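Local coordinates for protein carboxylic ester hydrolase (Aspergillus niger, PDB 7K4O) that probably hydrolyses the ester bonds of tannins as a serine esterase of the tannase family, and is seen here with gallic acid bound, at residues K410-T424 against E453-C466. Residues are numbered along the deposited sequence; the frame is centred on the assembly and turned at random.
Sequences KVIHFHGDADFSIPT and EWYRLYTVPGAGHC. With GDE (3,4,5-trihydroxybenzoic acid), chain J.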
ATOM      1  N   LYS A 410      11.636   1.285  13.553  1.00 19.77           N
ATOM      2  CA  LYS A 410      10.330   1.968  13.702  0.51 19.86           C
ATOM      3  C   LYS A 410       9.503   1.828  12.423  1.00 20.26           C
ATOM      4  O   LYS A 410      10.066   1.875  11.314  1.00 19.69           O
ATOM      5  CB  LYS A 410      10.539   3.455  13.993  0.51 21.50           C
ATOM      6  CG  LYS A 410      11.379   3.764  15.218  0.51 22.86           C
ATOM      7  CD  LYS A 410      10.814   3.235  16.489  0.51 23.97           C
ATOM      8  CE  LYS A 410      11.349   3.970  17.710  0.51 26.53           C
ATOM      9  NZ  LYS A 410      12.770   3.639  17.970  0.51 24.90           N
ATOM     10  N   VAL A 411       8.179   1.725  12.583  1.00 20.01           N
ATOM     11  CA  VAL A 411       7.240   1.715  11.448  1.00 19.87           C
ATOM     12  C   VAL A 411       6.149   2.751  11.670  1.00 20.43           C
ATOM     13  O   VAL A 411       5.540   2.760  12.763  1.00 20.88           O
ATOM     14  CB  VAL A 411       6.625   0.316  11.237  1.00 21.46           C
ATOM     15  CG1 VAL A 411       5.577   0.324  10.142  1.00 21.51           C
ATOM     16  CG2 VAL A 411       7.703  -0.728  10.965  1.00 21.43           C
ATOM     17  N   ILE A 412       5.846   3.493  10.631  1.00 21.27           N
ATOM     18  CA  ILE A 412       4.605   4.307  10.478  1.00 20.43           C
ATOM     19  C   ILE A 412       3.806   3.640   9.357  1.00 21.18           C
ATOM     20  O   ILE A 412       4.297   3.552   8.230  1.00 21.45           O
ATOM     21  CB  ILE A 412       4.896   5.789  10.154  1.00 21.88           C
ATOM     22  CG1 ILE A 412       5.570   6.481  11.326  1.00 22.68           C
ATOM     23  CG2 ILE A 412       3.620   6.476   9.715  1.00 24.54           C
ATOM     24  CD1 ILE A 412       6.079   7.853  11.003  1.00 26.83           C
ATOM     25  N   HIS A 413       2.647   3.129   9.708  1.00 21.46           N
ATOM     26  CA  HIS A 413       1.733   2.425   8.789  1.00 21.12           C
ATOM     27  C   HIS A 413       0.438   3.240   8.714  1.00 19.61           C
ATOM     28  O   HIS A 413      -0.134   3.557   9.768  1.00 21.94           O
ATOM     29  CB  HIS A 413       1.543   1.030   9.357  1.00 21.89           C
ATOM     30  CG  HIS A 413       0.662   0.084   8.620  1.00 22.11           C
ATOM     31  ND1 HIS A 413       0.486  -1.195   9.083  1.00 22.53           N
ATOM     32  CD2 HIS A 413      -0.113   0.214   7.524  1.00 22.11           C
ATOM     33  CE1 HIS A 413      -0.366  -1.828   8.271  1.00 21.87           C
ATOM     34  NE2 HIS A 413      -0.752  -1.007   7.314  1.00 21.66           N
ATOM     35  N   PHE A 414      -0.026   3.516   7.519  1.00 20.87           N
ATOM     36  CA  PHE A 414      -1.293   4.277   7.355  1.00 22.06           C
ATOM     37  C   PHE A 414      -2.166   3.624   6.301  1.00 22.28           C
ATOM     38  O   PHE A 414      -1.694   2.891   5.432  1.00 22.49           O
ATOM     39  CB  PHE A 414      -1.031   5.751   7.037  1.00 23.85           C
ATOM     40  CG  PHE A 414      -0.362   6.004   5.726  1.00 23.51           C
ATOM     41  CD1 PHE A 414       1.023   5.902   5.615  1.00 22.31           C
ATOM     42  CD2 PHE A 414      -1.103   6.370   4.612  1.00 23.46           C
ATOM     43  CE1 PHE A 414       1.625   6.068   4.384  1.00 23.29           C
ATOM     44  CE2 PHE A 414      -0.490   6.556   3.397  1.00 24.40           C
ATOM     45  CZ  PHE A 414       0.880   6.436   3.296  1.00 23.11           C
ATOM     46  N   HIS A 415      -3.465   3.923   6.359  1.00 23.39           N
ATOM     47  CA  HIS A 415      -4.447   3.323   5.441  1.00 23.10           C
ATOM     48  C   HIS A 415      -5.676   4.237   5.316  1.00 23.29           C
ATOM     49  O   HIS A 415      -6.218   4.625   6.365  1.00 23.64           O
ATOM     50  CB  HIS A 415      -4.795   1.917   5.943  1.00 23.90           C
ATOM     51  CG  HIS A 415      -5.339   1.022   4.895  1.00 22.76           C
ATOM     52  ND1 HIS A 415      -4.945  -0.311   4.810  1.00 24.07           N
ATOM     53  CD2 HIS A 415      -6.260   1.222   3.904  1.00 25.31           C
ATOM     54  CE1 HIS A 415      -5.584  -0.874   3.799  1.00 24.08           C
ATOM     55  NE2 HIS A 415      -6.389   0.032   3.208  1.00 23.38           N
ATOM     56  N   GLY A 416      -6.128   4.521   4.114  1.00 24.75           N
ATOM     57  CA  GLY A 416      -7.349   5.320   3.928  1.00 26.44           C
ATOM     58  C   GLY A 416      -8.592   4.622   4.442  1.00 26.67           C
ATOM     59  O   GLY A 416      -8.780   3.432   4.178  1.00 25.25           O
ATOM     60  N   ASP A 417      -9.480   5.349   5.124  1.00 26.77           N
ATOM     61  CA  ASP A 417     -10.751   4.801   5.662  1.00 29.05           C
ATOM     62  C   ASP A 417     -11.684   4.425   4.507  1.00 26.53           C
ATOM     63  O   ASP A 417     -12.536   3.550   4.759  1.00 29.84           O
ATOM     64  CB  ASP A 417     -11.449   5.834   6.580  1.00 30.85           C
ATOM     65  CG  ASP A 417     -11.094   5.601   8.028  1.00 34.26           C
ATOM     66  OD1 ASP A 417     -11.604   4.623   8.574  1.00 37.77           O
ATOM     67  OD2 ASP A 417     -10.331   6.427   8.603  1.00 36.58           O
ATOM     68  N   ALA A 418     -11.550   5.042   3.344  1.00 27.68           N
ATOM     69  CA  ALA A 418     -12.470   4.801   2.204  1.00 28.57           C
ATOM     70  C   ALA A 418     -11.709   4.108   1.061  1.00 27.92           C
ATOM     71  O   ALA A 418     -11.994   4.319  -0.148  1.00 25.98           O
ATOM     72  CB  ALA A 418     -13.150   6.089   1.779  1.00 31.14           C
ATOM     73  N   ASP A 419     -10.704   3.277   1.423  1.00 26.38           N
ATOM     74  CA  ASP A 419      -9.899   2.571   0.408  1.00 24.55           C
ATOM     75  C   ASP A 419     -10.811   1.522  -0.254  1.00 22.11           C
ATOM     76  O   ASP A 419     -11.349   0.675   0.456  1.00 25.60           O
ATOM     77  CB  ASP A 419      -8.671   1.926   1.078  1.00 25.40           C
ATOM     78  CG  ASP A 419      -7.639   1.464   0.095  1.00 26.85           C
ATOM     79  OD1 ASP A 419      -8.014   1.050  -1.047  1.00 27.35           O
ATOM     80  OD2 ASP A 419      -6.439   1.601   0.434  1.00 26.58           O
ATOM     81  N   PHE A 420     -10.889   1.582  -1.549  1.00 23.36           N
ATOM     82  CA  PHE A 420     -11.740   0.732  -2.397  1.00 25.81           C
ATOM     83  C   PHE A 420     -10.930  -0.385  -3.041  1.00 27.66           C
ATOM     84  O   PHE A 420     -11.505  -1.163  -3.821  1.00 26.30           O
ATOM     85  CB  PHE A 420     -12.370   1.561  -3.520  1.00 27.76           C
ATOM     86  CG  PHE A 420     -11.400   2.338  -4.354  1.00 26.50           C
ATOM     87  CD1 PHE A 420     -10.707   1.752  -5.386  1.00 27.03           C
ATOM     88  CD2 PHE A 420     -11.103   3.663  -4.028  1.00 28.41           C
ATOM     89  CE1 PHE A 420      -9.812   2.479  -6.157  1.00 33.83           C
ATOM     90  CE2 PHE A 420     -10.186   4.381  -4.780  1.00 31.12           C
ATOM     91  CZ  PHE A 420      -9.530   3.791  -5.838  1.00 31.56           C
ATOM     92  N   SER A 421      -9.619  -0.421  -2.766  1.00 24.96           N
ATOM     93  CA  SER A 421      -8.697  -1.340  -3.479  1.00 24.89           C
ATOM     94  C   SER A 421      -8.161  -2.362  -2.476  1.00 25.68           C
ATOM     95  O   SER A 421      -7.972  -3.501  -2.876  1.00 24.21           O
ATOM     96  CB  SER A 421      -7.631  -0.589  -4.210  1.00 27.06           C
ATOM     97  OG  SER A 421      -6.809  -1.438  -5.001  1.00 26.15           O
ATOM     98  N   ILE A 422      -7.832  -1.917  -1.263  1.00 25.85           N
ATOM     99  CA  ILE A 422      -7.368  -2.778  -0.151  1.00 24.71           C
ATOM    100  C   ILE A 422      -8.198  -2.452   1.046  1.00 24.67           C
ATOM    101  O   ILE A 422      -8.189  -1.301   1.501  1.00 25.56           O
ATOM    102  CB  ILE A 422      -5.865  -2.577   0.110  1.00 24.73           C
ATOM    103  CG1 ILE A 422      -5.081  -2.704  -1.202  1.00 27.78           C
ATOM    104  CG2 ILE A 422      -5.434  -3.531   1.213  1.00 24.49           C
ATOM    105  CD1 ILE A 422      -3.585  -2.617  -1.075  1.00 29.87           C
ATOM    106  N   PRO A 423      -8.914  -3.432   1.637  1.00 24.00           N
ATOM    107  CA  PRO A 423      -9.733  -3.144   2.797  1.00 25.63           C
ATOM    108  C   PRO A 423      -8.924  -2.513   3.938  1.00 26.70           C
ATOM    109  O   PRO A 423      -7.924  -3.042   4.340  1.00 23.27           O
ATOM    110  CB  PRO A 423     -10.283  -4.495   3.208  1.00 25.41           C
ATOM    111  CG  PRO A 423     -10.277  -5.266   1.941  1.00 24.80           C
ATOM    112  CD  PRO A 423      -8.993  -4.857   1.232  1.00 24.06           C
ATOM    113  N   THR A 424      -9.431  -1.416   4.507  1.00 24.59           N
ATOM    114  CA  THR A 424      -8.758  -0.795   5.664  1.00 23.93           C
ATOM    115  C   THR A 424      -8.522  -1.800   6.779  1.00 25.47           C
ATOM    116  O   THR A 424      -7.463  -1.734   7.451  1.00 24.74           O
ATOM    117  CB  THR A 424      -9.559   0.426   6.161  1.00 23.41           C
ATOM    118  OG1 THR A 424      -9.982   1.182   5.026  1.00 25.07           O
ATOM    119  CG2 THR A 424      -8.711   1.254   7.108  1.00 25.03           C
ATOM    120  N   GLU A 453       5.219   1.473  21.011  1.00 22.04           N
ATOM    121  CA  GLU A 453       6.555   2.120  21.178  1.00 21.94           C
ATOM    122  C   GLU A 453       7.299   2.154  19.826  1.00 23.32           C
ATOM    123  O   GLU A 453       8.234   2.972  19.677  1.00 22.56           O
ATOM    124  CB  GLU A 453       7.419   1.334  22.150  1.00 24.26           C
ATOM    125  CG  GLU A 453       6.964   1.362  23.622  1.00 26.84           C
ATOM    126  CD  GLU A 453       7.815   0.507  24.539  1.00 31.18           C
ATOM    127  OE1 GLU A 453       7.463   0.364  25.720  1.00 30.89           O
ATOM    128  OE2 GLU A 453       8.802  -0.087  24.067  1.00 34.56           O
ATOM    129  N   TRP A 454       6.991   1.284  18.869  1.00 21.58           N
ATOM    130  CA  TRP A 454       7.838   1.163  17.656  1.00 20.22           C
ATOM    131  C   TRP A 454       7.051   0.887  16.361  1.00 22.78           C
ATOM    132  O   TRP A 454       7.608   1.052  15.286  1.00 22.33           O
ATOM    133  CB  TRP A 454       8.965   0.145  17.884  1.00 21.43           C
ATOM    134  CG  TRP A 454       8.462  -1.232  18.159  1.00 20.94           C
ATOM    135  CD1 TRP A 454       8.072  -1.709  19.373  1.00 22.12           C
ATOM    136  CD2 TRP A 454       8.253  -2.303  17.205  1.00 21.15           C
ATOM    137  NE1 TRP A 454       7.681  -3.026  19.271  1.00 23.95           N
ATOM    138  CE2 TRP A 454       7.747  -3.402  17.947  1.00 23.23           C
ATOM    139  CE3 TRP A 454       8.460  -2.464  15.830  1.00 23.47           C
ATOM    140  CZ2 TRP A 454       7.450  -4.637  17.364  1.00 23.43           C
ATOM    141  CZ3 TRP A 454       8.079  -3.677  15.255  1.00 22.48           C
ATOM    142  CH2 TRP A 454       7.615  -4.727  16.014  1.00 22.10           C
ATOM    143  N   TYR A 455       5.796   0.483  16.406  1.00 21.07           N
ATOM    144  CA  TYR A 455       4.990   0.186  15.194  1.00 20.67           C
ATOM    145  C   TYR A 455       3.606   0.792  15.422  1.00 21.60           C
ATOM    146  O   TYR A 455       2.839   0.273  16.211  1.00 21.84           O
ATOM    147  CB  TYR A 455       4.909  -1.325  14.915  1.00 21.13           C
ATOM    148  CG  TYR A 455       3.892  -1.768  13.884  1.00 19.62           C
ATOM    149  CD1 TYR A 455       3.344  -0.885  12.949  1.00 19.64           C
ATOM    150  CD2 TYR A 455       3.503  -3.108  13.810  1.00 20.63           C
ATOM    151  CE1 TYR A 455       2.385  -1.313  12.017  1.00 20.07           C
ATOM    152  CE2 TYR A 455       2.577  -3.549  12.868  1.00 20.13           C
ATOM    153  CZ  TYR A 455       1.979  -2.639  12.007  1.00 20.88           C
ATOM    154  OH  TYR A 455       1.037  -3.049  11.115  1.00 21.29           O
ATOM    155  N   ARG A 456       3.365   1.924  14.791  1.00 21.12           N
ATOM    156  CA  ARG A 456       2.148   2.729  14.946  1.00 22.64           C
ATOM    157  C   ARG A 456       1.377   2.724  13.641  1.00 22.34           C
ATOM    158  O   ARG A 456       1.956   2.813  12.559  1.00 23.00           O
ATOM    159  CB  ARG A 456       2.507   4.141  15.443  1.00 22.45           C
ATOM    160  CG  ARG A 456       3.215   4.114  16.785  1.00 22.88           C
ATOM    161  CD  ARG A 456       3.729   5.480  17.263  1.00 23.90           C
ATOM    162  NE  ARG A 456       2.598   6.275  17.678  1.00 24.56           N
ATOM    163  CZ  ARG A 456       1.982   6.179  18.857  1.00 27.76           C
ATOM    164  NH1 ARG A 456       2.399   5.348  19.796  1.00 27.41           N
ATOM    165  NH2 ARG A 456       0.958   6.976  19.102  1.00 28.24           N
ATOM    166  N   LEU A 457       0.055   2.632  13.785  1.00 22.63           N
ATOM    167  CA  LEU A 457      -0.897   2.482  12.686  1.00 22.87           C
ATOM    168  C   LEU A 457      -1.942   3.599  12.759  1.00 22.78           C
ATOM    169  O   LEU A 457      -2.501   3.846  13.864  1.00 24.84           O
ATOM    170  CB  LEU A 457      -1.567   1.107  12.820  1.00 22.12           C
ATOM    171  CG  LEU A 457      -2.757   0.863  11.904  1.00 22.93           C
ATOM    172  CD1 LEU A 457      -2.372   0.883  10.423  1.00 24.63           C
ATOM    173  CD2 LEU A 457      -3.400  -0.463  12.288  1.00 24.88           C
ATOM    174  N   TYR A 458      -2.229   4.197  11.630  1.00 23.43           N
ATOM    175  CA  TYR A 458      -3.128   5.366  11.543  1.00 24.51           C
ATOM    176  C   TYR A 458      -4.080   5.182  10.369  1.00 24.25           C
ATOM    177  O   TYR A 458      -3.622   4.961   9.244  1.00 24.81           O
ATOM    178  CB  TYR A 458      -2.329   6.668  11.387  1.00 24.49           C
ATOM    179  CG  TYR A 458      -1.231   6.882  12.389  1.00 24.83           C
ATOM    180  CD1 TYR A 458       0.016   6.333  12.157  1.00 24.88           C
ATOM    181  CD2 TYR A 458      -1.394   7.672  13.524  1.00 26.84           C
ATOM    182  CE1 TYR A 458       1.073   6.521  13.025  1.00 24.76           C
ATOM    183  CE2 TYR A 458      -0.334   7.866  14.398  1.00 27.25           C
ATOM    184  CZ  TYR A 458       0.904   7.304  14.148  1.00 28.34           C
ATOM    185  OH  TYR A 458       1.991   7.453  14.997  1.00 29.47           O
ATOM    186  N   THR A 459      -5.391   5.312  10.581  1.00 25.44           N
ATOM    187  CA  THR A 459      -6.309   5.394   9.428  1.00 24.22           C
ATOM    188  C   THR A 459      -6.488   6.843   9.000  1.00 24.83           C
ATOM    189  O   THR A 459      -6.284   7.783   9.837  1.00 25.55           O
ATOM    190  CB  THR A 459      -7.643   4.662   9.674  1.00 27.67           C
ATOM    191  OG1 THR A 459      -8.500   5.413  10.539  1.00 28.79           O
ATOM    192  CG2 THR A 459      -7.437   3.259  10.227  1.00 27.41           C
ATOM    193  N   VAL A 460      -6.800   7.046   7.735  1.00 25.94           N
ATOM    194  CA  VAL A 460      -6.893   8.420   7.169  1.00 25.15           C
ATOM    195  C   VAL A 460      -8.361   8.679   6.821  1.00 27.97           C
ATOM    196  O   VAL A 460      -8.876   8.147   5.818  1.00 28.03           O
ATOM    197  CB  VAL A 460      -5.981   8.609   5.954  1.00 24.99           C
ATOM    198  CG1 VAL A 460      -5.945  10.072   5.535  1.00 27.17           C
ATOM    199  CG2 VAL A 460      -4.568   8.076   6.250  1.00 27.15           C
ATOM    200  N   PRO A 461      -9.035   9.573   7.583  1.00 27.90           N
ATOM    201  CA  PRO A 461     -10.440   9.901   7.310  1.00 29.40           C
ATOM    202  C   PRO A 461     -10.723  10.271   5.869  1.00 26.13           C
ATOM    203  O   PRO A 461     -10.046  11.094   5.268  1.00 29.99           O
ATOM    204  CB  PRO A 461     -10.719  11.118   8.220  1.00 30.70           C
ATOM    205  CG  PRO A 461      -9.798  10.916   9.376  1.00 31.28           C
ATOM    206  CD  PRO A 461      -8.543  10.274   8.775  1.00 27.87           C
ATOM    207  N   GLY A 462     -11.736   9.593   5.307  1.00 28.30           N
ATOM    208  CA  GLY A 462     -12.235   9.837   3.941  1.00 29.17           C
ATOM    209  C   GLY A 462     -11.310   9.486   2.788  1.00 28.32           C
ATOM    210  O   GLY A 462     -11.728   9.569   1.649  1.00 28.49           O
ATOM    211  N   ALA A 463     -10.043   9.122   3.019  1.00 26.77           N
ATOM    212  CA  ALA A 463      -9.073   8.909   1.937  1.00 25.64           C
ATOM    213  C   ALA A 463      -9.380   7.615   1.155  1.00 24.08           C
ATOM    214  O   ALA A 463      -9.992   6.654   1.705  1.00 27.10           O
ATOM    215  CB  ALA A 463      -7.670   8.863   2.509  1.00 28.24           C
ATOM    216  N   GLY A 464      -8.965   7.648  -0.081  1.00 25.00           N
ATOM    217  CA  GLY A 464      -9.151   6.548  -1.035  1.00 28.16           C
ATOM    218  C   GLY A 464      -7.959   5.611  -0.936  1.00 28.69           C
ATOM    219  O   GLY A 464      -7.493   5.367   0.192  1.00 28.92           O
ATOM    220  N   HIS A 465      -7.499   5.150  -2.086  1.00 30.31           N
ATOM    221  CA  HIS A 465      -6.412   4.158  -2.168  1.00 30.02           C
ATOM    222  C   HIS A 465      -5.090   4.903  -2.347  1.00 27.06           C
ATOM    223  O   HIS A 465      -4.821   5.335  -3.444  1.00 26.95           O
ATOM    224  CB  HIS A 465      -6.676   3.159  -3.283  1.00 33.77           C
ATOM    225  CG  HIS A 465      -5.580   2.164  -3.343  1.00 32.50           C
ATOM    226  ND1 HIS A 465      -5.164   1.461  -2.207  1.00 33.32           N
ATOM    227  CD2 HIS A 465      -4.796   1.784  -4.361  1.00 33.17           C
ATOM    228  CE1 HIS A 465      -4.151   0.684  -2.562  1.00 33.47           C
ATOM    229  NE2 HIS A 465      -3.933   0.874  -3.858  1.00 32.89           N
ATOM    230  N   CYS A 466      -4.352   5.074  -1.258  1.00 28.91           N
ATOM    231  CA  CYS A 466      -3.047   5.762  -1.257  1.00 31.79           C
ATOM    232  C   CYS A 466      -3.181   7.158  -1.864  1.00 27.83           C
ATOM    233  O   CYS A 466      -2.273   7.574  -2.587  1.00 28.13           O
ATOM    234  CB  CYS A 466      -2.049   4.965  -2.077  1.00 35.33           C
ATOM    235  SG  CYS A 466      -1.681   3.386  -1.273  0.78 39.69           S
TER
HETATM  236  OAA GDE J 603      -0.280  -1.288  -5.871  0.99 26.88           O
HETATM  237  OAB GDE J 603      -2.218  -0.291  -6.253  0.99 31.84           O
HETATM  238  OAC GDE J 603      -1.624  -6.242  -5.541  0.96 23.14           O
HETATM  239  OAD GDE J 603      -5.620  -3.770  -4.678  0.99 23.99           O
HETATM  240  OAE GDE J 603      -4.352  -6.116  -4.866  0.90 22.20           O
HETATM  241  CAF GDE J 603      -1.576  -3.787  -5.739  0.99 25.42           C
HETATM  242  CAG GDE J 603      -3.616  -2.521  -5.299  0.95 24.79           C
HETATM  243  CAH GDE J 603      -1.545  -1.312  -5.955  1.00 30.77           C
HETATM  244  CAI GDE J 603      -2.263  -4.982  -5.475  1.00 24.04           C
HETATM  245  CAJ GDE J 603      -4.321  -3.731  -5.069  0.99 25.67           C
HETATM  246  CAK GDE J 603      -2.290  -2.601  -5.695  0.95 25.39           C
HETATM  247  CAL GDE J 603      -3.641  -4.918  -5.134  0.94 24.98           C
HETATM  248  O   HOH W   1      -5.442   3.852   1.426  1.00 24.41           O
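Asp-419 and His-465 meet where the loops after two parallel strands, 410-416 and 455-460, come together. OD2 of Asp-419 turns its syn lone pair to ND1 of His-465, 2.9 Å away. The bond is nearly straight, 176°, and lies in the imidazole plane. The carboxylate itself is twisted 52° from the ring. OD1 accepts from the backbone N of Ser-421, an Asx turn, and from that of Ile-422, which widens it to an Asx motif; the two bonds hold the carboxylate in place. A water joins OD2 to Gly-416 N, Gly-464 O and Cys-466 N.

The His-465 ring is clamped over both faces. CB of Ser-421 sits over its centre, 3.6 Å from the centroid, and Cys-466 SG lies off-centre over the opposite face. CD1 of Ile-422 comes to CE1 of His-465. CB of His-465 in turn lies over the Phe-420 face, toward the rim.

Earlier along the two strands, His-413 and Tyr-455 lie side by side, rims together and planes 8° apart. With CG of His-413 anti to its backbone N, ND1 reaches OH of Tyr-455 at 2.8 Å. Leu-457 CD1 covers one face of that imidazole. Where strand 455-460 nears its end, Thr-459 OG1 donates to Asp-417 OD2 of the turn after the other strand, at 2.9 Å; Arg-520 also hydrogen-bonds this hydroxyl.

NE2 of His-465 hydrogen-bonds to Ser-186 OG and to OAB of the gallic acid carboxylate, the latter at 3.2 Å. Ser-421 OG holds the phenolic OAD at 2.6 Å. The chain Ser-186, His-465, Asp-419 is consistent with the catalytic triad of an alpha/beta hydrolase, with the carboxylate probably orienting and polarising the histidine.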